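Local structure of Glyoxalase/bleomycin resistance protein/dioxygenase (Catenulispora acidiphila, 4N04) at residues A19-A22 and W23-L27; F34-H37 and E38-V42. The protein is of undetermined specific function but may act as a dioxygenase, as do some members of the glyoxalase/bleomycin resistance superfamily. The protein carries 1 engineered substitution. All blocks are in the same frame, centred on the assembly; numbering follows the deposited sequence.

From the N terminus the chain runs through strand 8-14 into helix 17-28, where contact 1 joins successive turns of that one helix between 19-22 and 23-27. A short connection through Glu31 and Pro32 then leads to strand 34-37, and contact 2 closes the tight hairpin that returns the chain along strand 40-46. The two contacts follow in series, neither enclosing nor crossing the other, with centres about 13 Å apart. They meet at Leu21 of the helix: its CD2 lies 3.8 Å from Tyr35 OH, and its CD1 packs on the CB of Ala41. Helix 17-28 is thereby joined to the hairpin at the edge of its sheet.

Contact 1: residues A19-A22 and W23-L27; sequences AALA and WYRSL
Ala19, Ala20, Leu21 and Ala22 each offer a carbonyl oxygen to the amide four residues on, the regular i to i+4 pattern of an alpha-helix. Tyr24 N meets Ala20 O at 2.8 Å. That bond is almost straight, with an N-H...O angle of 175°. Ser26 N reaches Ala22 O at 3.0 Å. The bond from Arg25 N to Leu21 O is more bent, at 151°, while Trp23 N completes the set on Ala19 O.

Among the aromatic groups, Tyr24 sends its ring back beside the preceding turn: CG lies anti to the carbonyl carbon (chi1 -78°), which brings CD2 to 3.0 Å from Ala20 O, the oxygen meeting the edge of the ring. Tyr24 CD2 also lies 4.4 Å from Ala20 CB, an apolar touch. The indole of Trp23 places CE3 over the centre of one Tyr24 face, 3.5 Å above its plane.

Elsewhere on the helix surface, Leu21 and Arg25 run obliquely across each other, Leu21 CG coming within 4.1 Å of Arg25 NH2. The Arg25 chain bends at chi3, and the guanidinium forms a salt bridge through NH1 with Glu31, just beyond the helix.

Helix 17-28 bridges the two sheets of the chain. Ala20 and Tyr24 lie on strand 8-14, Tyr24 and Leu27 on strand 108-113, and Trp23 and Leu27 on Tyr101 of strand 97-102; the Tyr24 hydroxyl is hydrogen-bonded to Asp103, just past that last strand.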
loop_
_atom_site.group_PDB
_atom_site.type_symbol
_atom_site.label_atom_id
_atom_site.label_comp_id
_atom_site.label_asym_id
_atom_site.label_seq_id
_atom_site.Cartn_x
_atom_site.Cartn_y
_atom_site.Cartn_z
ATOM N N ALA A 19 7.204 -12.367 -0.193
ATOM C CA ALA A 19 7.553 -11.271 -1.099
ATOM C C ALA A 19 6.652 -10.068 -0.847
ATOM O O ALA A 19 7.108 -8.924 -0.792
ATOM C CB ALA A 19 7.453 -11.707 -2.539
ATOM N N ALA A 20 5.366 -10.341 -0.676
ATOM C CA ALA A 20 4.389 -9.277 -0.490
ATOM C C ALA A 20 4.611 -8.550 0.838
ATOM O O ALA A 20 4.558 -7.317 0.903
ATOM C CB ALA A 20 2.958 -9.830 -0.587
ATOM N N LEU A 21 4.851 -9.317 1.895
ATOM C CA LEU A 21 5.086 -8.739 3.206
ATOM C C LEU A 21 6.310 -7.828 3.171
ATOM O O LEU A 21 6.276 -6.717 3.709
ATOM C CB LEU A 21 5.266 -9.843 4.246
ATOM C CG LEU A 21 5.673 -9.441 5.664
ATOM C CD1 LEU A 21 4.710 -8.429 6.258
ATOM C CD2 LEU A 21 5.731 -10.691 6.536
ATOM N N ALA A 22 7.377 -8.295 2.527
ATOM C CA ALA A 22 8.592 -7.509 2.403
ATOM C C ALA A 22 8.290 -6.187 1.700
ATOM O O ALA A 22 8.610 -5.100 2.207
ATOM C CB ALA A 22 9.638 -8.287 1.637
ATOM N N TRP A 23 7.650 -6.292 0.537
ATOM C CA TRP A 23 7.336 -5.130 -0.279
ATOM C C TRP A 23 6.444 -4.128 0.448
ATOM O O TRP A 23 6.758 -2.942 0.493
ATOM C CB TRP A 23 6.704 -5.560 -1.597
ATOM C CG TRP A 23 6.536 -4.436 -2.560
ATOM C CD1 TRP A 23 7.450 -3.996 -3.471
ATOM C CD2 TRP A 23 5.383 -3.599 -2.710
ATOM N NE1 TRP A 23 6.941 -2.934 -4.176
ATOM C CE2 TRP A 23 5.671 -2.674 -3.732
ATOM C CE3 TRP A 23 4.136 -3.539 -2.077
ATOM C CZ2 TRP A 23 4.758 -1.703 -4.137
ATOM C CZ3 TRP A 23 3.231 -2.570 -2.483
ATOM C CH2 TRP A 23 3.551 -1.666 -3.497
ATOM N N TYR A 24 5.345 -4.584 1.032
ATOM C CA TYR A 24 4.462 -3.659 1.738
ATOM C C TYR A 24 5.150 -3.014 2.943
ATOM O O TYR A 24 4.871 -1.863 3.289
ATOM C CB TYR A 24 3.142 -4.339 2.137
ATOM C CG TYR A 24 2.166 -4.467 0.980
ATOM C CD1 TYR A 24 1.227 -3.470 0.721
ATOM C CD2 TYR A 24 2.206 -5.567 0.137
ATOM C CE1 TYR A 24 0.342 -3.571 -0.345
ATOM C CE2 TYR A 24 1.351 -5.686 -0.915
ATOM C CZ TYR A 24 0.408 -4.685 -1.166
ATOM O OH TYR A 24 -0.453 -4.814 -2.224
ATOM N N ARG A 25 6.051 -3.759 3.574
ATOM C CA ARG A 25 6.843 -3.229 4.680
ATOM C C ARG A 25 7.671 -2.036 4.198
ATOM O O ARG A 25 7.591 -0.936 4.763
ATOM C CB ARG A 25 7.763 -4.309 5.253
ATOM C CG ARG A 25 7.910 -4.249 6.764
ATOM C CD ARG A 25 9.266 -4.782 7.211
ATOM N NE ARG A 25 9.548 -6.105 6.663
ATOM C CZ ARG A 25 9.171 -7.240 7.242
ATOM N NH1 ARG A 25 8.491 -7.206 8.382
ATOM N NH2 ARG A 25 9.471 -8.411 6.681
ATOM N N SER A 26 8.452 -2.259 3.143
ATOM C CA SER A 26 9.227 -1.190 2.523
ATOM C C SER A 26 8.359 0.012 2.158
ATOM O O SER A 26 8.682 1.144 2.506
ATOM C CB SER A 26 9.942 -1.706 1.278
ATOM O OG SER A 26 10.858 -2.742 1.606
ATOM N N LEU A 27 7.256 -0.236 1.466
ATOM C CA LEU A 27 6.417 0.843 0.988
ATOM C C LEU A 27 5.887 1.675 2.151
ATOM O O LEU A 27 6.014 2.903 2.158
ATOM C CB LEU A 27 5.254 0.297 0.138
ATOM C CG LEU A 27 4.169 1.305 -0.247
ATOM C CD1 LEU A 27 4.687 2.255 -1.321
ATOM C CD2 LEU A 27 2.908 0.613 -0.712
#

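Contact 2: residues F34-H37 and E38-V42; sequences FYPH and ETEAV
Phe34 and His37 each carry an aliphatic carbon from the returning strand over one ring face. Val42 CB sits over the Phe34 ring, 4.0 Å from the centroid and displaced toward the rim, in a CH-pi contact; from there Val42 CG1 approaches Phe34 CE2 at 3.7 Å. The two side chains lie side by side and point the same way. Glu40 CB takes the corresponding place over His37, 3.7 Å from the imidazole centroid, and Thr39 OG1 lies at the edge of that ring, in its plane. A chi1 of 68° sets the His37 CG between backbone N and carbonyl carbon, folding the imidazole back over the turn. The Glu40 carboxylate lies beyond the CD2-NE2 side of the imidazole, its plane turned 85° from the ring's, with OE1 3.1 Å from His37 NE2.

The hairpin formed here belongs to the outer end of a four-stranded mixed sheet in a glyoxalase-type (VOC) fold, with strand 34-37 at its edge. A type I turn from His37 to Glu40 reverses the chain, and Phe34 and Val42 form an antiparallel hydrogen-bonded pair. Val42 N gives a good bond to Phe34 O at 3.0 Å; the return bond from Phe34 N to Val42 O is weak.

At the corner made by Pro36, its ring crosses Val42 at about a right angle, Pro36 CG meeting Val42 CG2 at 3.6 Å. On the helix side of the hairpin, Tyr35 CE1 touches Ala41 CB at 4.1 Å, and Phe17 of helix 17-28 covers Ala41 and Thr39. Glu40 OE2 is hydrogen-bonded to the amine of a bound cyclohexylaminoethanesulfonate molecule, probably from the crystallisation liquor.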
loop_
_atom_site.group_PDB
_atom_site.type_symbol
_atom_site.label_atom_id
_atom_site.label_comp_id
_atom_site.label_asym_id
_atom_site.label_seq_id
_atom_site.Cartn_x
_atom_site.Cartn_y
_atom_site.Cartn_z
ATOM N N PHE A 34 -0.352 -6.464 13.325
ATOM C CA PHE A 34 -0.515 -7.835 13.811
ATOM C C PHE A 34 -0.722 -8.827 12.682
ATOM O O PHE A 34 -1.049 -8.434 11.558
ATOM C CB PHE A 34 -1.658 -7.959 14.825
ATOM C CG PHE A 34 -3.001 -7.524 14.311
ATOM C CD1 PHE A 34 -3.953 -8.469 13.928
ATOM C CD2 PHE A 34 -3.337 -6.172 14.253
ATOM C CE1 PHE A 34 -5.214 -8.073 13.468
ATOM C CE2 PHE A 34 -4.593 -5.764 13.800
ATOM C CZ PHE A 34 -5.534 -6.718 13.401
ATOM N N TYR A 35 -0.532 -10.110 12.991
ATOM C CA TYR A 35 -0.806 -11.192 12.046
ATOM C C TYR A 35 -1.982 -12.045 12.514
ATOM O O TYR A 35 -1.826 -12.877 13.392
ATOM C CB TYR A 35 0.406 -12.108 11.869
ATOM C CG TYR A 35 1.669 -11.437 11.404
ATOM C CD1 TYR A 35 2.144 -11.627 10.116
ATOM C CD2 TYR A 35 2.396 -10.624 12.257
ATOM C CE1 TYR A 35 3.308 -11.021 9.686
ATOM C CE2 TYR A 35 3.558 -10.008 11.840
ATOM C CZ TYR A 35 4.015 -10.213 10.558
ATOM O OH TYR A 35 5.180 -9.597 10.156
ATOM N N PRO A 36 -3.163 -11.844 11.918
ATOM C CA PRO A 36 -4.314 -12.719 12.171
ATOM C C PRO A 36 -3.964 -14.199 11.998
ATOM O O PRO A 36 -4.434 -15.016 12.778
ATOM C CB PRO A 36 -5.314 -12.288 11.101
ATOM C CG PRO A 36 -4.977 -10.869 10.839
ATOM C CD PRO A 36 -3.488 -10.755 10.983
ATOM N N HIS A 37 -3.171 -14.541 10.987
ATOM C CA HIS A 37 -2.590 -15.877 10.899
ATOM C C HIS A 37 -1.252 -15.831 10.168
ATOM O O HIS A 37 -0.664 -14.763 10.036
ATOM C CB HIS A 37 -3.558 -16.894 10.285
ATOM C CG HIS A 37 -3.861 -16.664 8.839
ATOM N ND1 HIS A 37 -3.014 -17.062 7.828
ATOM C CD2 HIS A 37 -4.933 -16.104 8.233
ATOM C CE1 HIS A 37 -3.544 -16.743 6.660
ATOM N NE2 HIS A 37 -4.710 -16.161 6.877
ATOM N N GLU A 38 -0.756 -16.971 9.706
ATOM C CA GLU A 38 0.599 -16.998 9.166
ATOM C C GLU A 38 0.762 -16.368 7.790
ATOM O O GLU A 38 1.822 -15.830 7.485
ATOM C CB GLU A 38 1.178 -18.403 9.161
ATOM C CG GLU A 38 2.630 -18.392 9.590
ATOM C CD GLU A 38 3.395 -19.611 9.137
ATOM O OE1 GLU A 38 2.962 -20.246 8.145
ATOM O OE2 GLU A 38 4.430 -19.922 9.774
ATOM N N THR A 39 -0.265 -16.446 6.952
ATOM C CA THR A 39 -0.198 -15.772 5.664
ATOM C C THR A 39 -1.163 -14.575 5.574
ATOM O O THR A 39 -1.823 -14.358 4.559
ATOM C CB THR A 39 -0.368 -16.759 4.497
ATOM O OG1 THR A 39 -1.549 -17.538 4.698
ATOM C CG2 THR A 39 0.833 -17.692 4.435
ATOM N N GLU A 40 -1.197 -13.789 6.648
ATOM C CA GLU A 40 -2.034 -12.605 6.741
ATOM C C GLU A 40 -1.397 -11.556 7.625
ATOM O O GLU A 40 -1.016 -11.830 8.758
ATOM C CB GLU A 40 -3.391 -12.954 7.322
ATOM C CG GLU A 40 -4.506 -12.717 6.367
ATOM C CD GLU A 40 -5.846 -12.595 7.047
ATOM O OE1 GLU A 40 -6.527 -13.635 7.205
ATOM O OE2 GLU A 40 -6.211 -11.456 7.414
ATOM N N ALA A 41 -1.297 -10.343 7.106
ATOM C CA ALA A 41 -0.702 -9.250 7.846
ATOM C C ALA A 41 -1.586 -8.015 7.721
ATOM O O ALA A 41 -2.052 -7.682 6.629
ATOM C CB ALA A 41 0.694 -8.972 7.322
ATOM N N VAL A 42 -1.810 -7.350 8.847
ATOM C CA VAL A 42 -2.645 -6.165 8.936
ATOM C C VAL A 42 -1.808 -4.966 9.378
ATOM O O VAL A 42 -1.052 -5.059 10.344
ATOM C CB VAL A 42 -3.749 -6.365 9.986
ATOM C CG1 VAL A 42 -4.584 -5.109 10.148
ATOM C CG2 VAL A 42 -4.616 -7.550 9.629
#